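Putative branched chain amino acid ABC transporter, periplasmic amino acid-binding protein (Brucella ovis, PDB 4XFK) probably serves as the periplasmic binding component of an ABC transport system, capturing branched-chain amino acids, threonine and alanine for uptake. Local coordinates at residues A[365-368]-A[373-376]. The protein carries 1 engineered substitution. Sequence-based numbering, arbitrary orientation. Where two conformers were deposited one is given.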
loop_
_atom_site.group_PDB
_atom_site.type_symbol
_atom_site.label_atom_id
_atom_site.label_comp_id
_atom_site.label_asym_id
_atom_site.label_seq_id
_atom_site.Cartn_x
_atom_site.Cartn_y
_atom_site.Cartn_z
ATOM N N ILE A 365 18.066 8.818 -7.043
ATOM C CA ILE A 365 18.162 7.518 -6.396
ATOM C C ILE A 365 17.846 6.448 -7.436
ATOM O O ILE A 365 16.730 6.390 -7.964
ATOM C CB ILE A 365 17.173 7.409 -5.217
ATOM C CG1 ILE A 365 17.451 8.489 -4.164
ATOM C CG2 ILE A 365 17.211 6.013 -4.608
ATOM C CD1 ILE A 365 18.867 8.534 -3.698
ATOM N N LYS A 366 18.833 5.607 -7.728
ATOM C CA LYS A 366 18.711 4.587 -8.767
ATOM C C LYS A 366 18.040 3.326 -8.244
ATOM O O LYS A 366 18.136 3.012 -7.058
ATOM C CB LYS A 366 20.094 4.228 -9.305
ATOM C CG LYS A 366 20.940 5.427 -9.677
ATOM C CD LYS A 366 20.241 6.277 -10.714
ATOM C CE LYS A 366 21.165 7.356 -11.235
ATOM N NZ LYS A 366 20.525 8.125 -12.331
ATOM N N ALA A 367 17.378 2.600 -9.143
ATOM C CA ALA A 367 16.729 1.340 -8.804
ATOM C C ALA A 367 17.573 0.147 -9.259
ATOM O O ALA A 367 18.108 0.145 -10.376
ATOM C CB ALA A 367 15.345 1.273 -9.441
ATOM N N ASP A 368 17.687 -0.855 -8.388
ATOM C CA ASP A 368 18.268 -2.160 -8.727
ATOM C C ASP A 368 19.703 -2.087 -9.246
ATOM O O ASP A 368 20.135 -2.953 -10.001
ATOM C CB ASP A 368 17.396 -2.912 -9.742
ATOM C CG ASP A 368 15.975 -3.122 -9.257
ATOM O OD1 ASP A 368 15.722 -3.055 -8.034
ATOM O OD2 ASP A 368 15.103 -3.373 -10.112
ATOM N N GLY A 373 16.231 5.266 -12.277
ATOM C CA GLY A 373 15.436 5.251 -11.067
ATOM C C GLY A 373 14.106 5.918 -11.326
ATOM O O GLY A 373 13.783 6.279 -12.462
ATOM N N PHE A 374 13.340 6.109 -10.262
ATOM C CA PHE A 374 12.036 6.735 -10.360
ATOM C C PHE A 374 12.142 8.238 -10.174
ATOM O O PHE A 374 12.611 8.717 -9.151
ATOM C CB PHE A 374 11.079 6.074 -9.368
ATOM C CG PHE A 374 10.756 4.658 -9.742
ATOM C CD1 PHE A 374 11.551 3.607 -9.308
ATOM C CD2 PHE A 374 9.691 4.381 -10.591
ATOM C CE1 PHE A 374 11.271 2.295 -9.691
ATOM C CE2 PHE A 374 9.409 3.077 -10.967
ATOM C CZ PHE A 374 10.201 2.036 -10.517
ATOM N N LEU A 375 11.721 8.974 -11.198
ATOM C CA LEU A 375 11.797 10.428 -11.214
ATOM C C LEU A 375 10.376 10.965 -11.118
ATOM O O LEU A 375 9.534 10.632 -11.952
ATOM C CB LEU A 375 12.425 10.891 -12.530
ATOM C CG LEU A 375 12.577 12.402 -12.718
ATOM C CD1 LEU A 375 13.758 12.911 -11.920
ATOM C CD2 LEU A 375 12.726 12.758 -14.202
ATOM N N PRO A 376 10.095 11.790 -10.096
ATOM C CA PRO A 376 8.738 12.330 -9.944
ATOM C C PRO A 376 8.432 13.394 -10.995
ATOM O O PRO A 376 9.317 14.188 -11.323
ATOM C CB PRO A 376 8.774 12.963 -8.548
ATOM C CG PRO A 376 10.202 13.352 -8.347
ATOM C CD PRO A 376 11.032 12.334 -9.093
HETATM O O HOH W 1 14.497 4.725 -8.097
HETATM O O HOH W 2 14.123 7.673 -7.167
#
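Gly373 opens strand 373-380 with its CA lying against the backbone of 365-368, 4.1 Å from Lys366 CA. One of its alpha hydrogens points at the carbonyl of Ile365: Gly373 CA stands 3.5 Å from Ile365 O, and the angle of 162° at the hydrogen makes this a nearly straight CA-H...O contact. Carrying no side chain, the glycine CA lies directly against the Ile365 carbonyl and Ala367 N.

At Phe374 the chains have moved apart, and water takes the place of direct hydrogen bonds. One water accepts from Phe374 N, 2.8 Å away, and donates to Ile365 O. A second donates to both carbonyls, lying 2.7 Å from Phe374 O and 3.0 Å from Ile365 O. The Ile365 oxygen is thus gripped by two water hydrogens as well as the softer glycine contact, while both polar backbone atoms of Phe374 are bridged to it. With CG anti to its own carbonyl carbon (chi1 -68°), the phenyl group reaches back toward the loop, where Ala367 CB meets Phe374 CE1 obliquely at 4.2 Å. This is the one apolar side-chain contact of the pair.

The contact lies in the surface loop that joins antiparallel strands 350-360 and 373-380, with its two sides bridged by water. Gly373 and Leu375 hydrogen-bond through their backbones to Ser360 and Glu358, pairing strand 373-380 with strand 350-360 in the mixed sheet of this periplasmic binding protein. Ile252 of helix 251-255 touches Ala367 and Phe374 alike, and Asp368 accepts hydrogen bonds at OD1 from Gly250 N and at OD2 from Gly253 N, holding the loop to the start of helix 251-255.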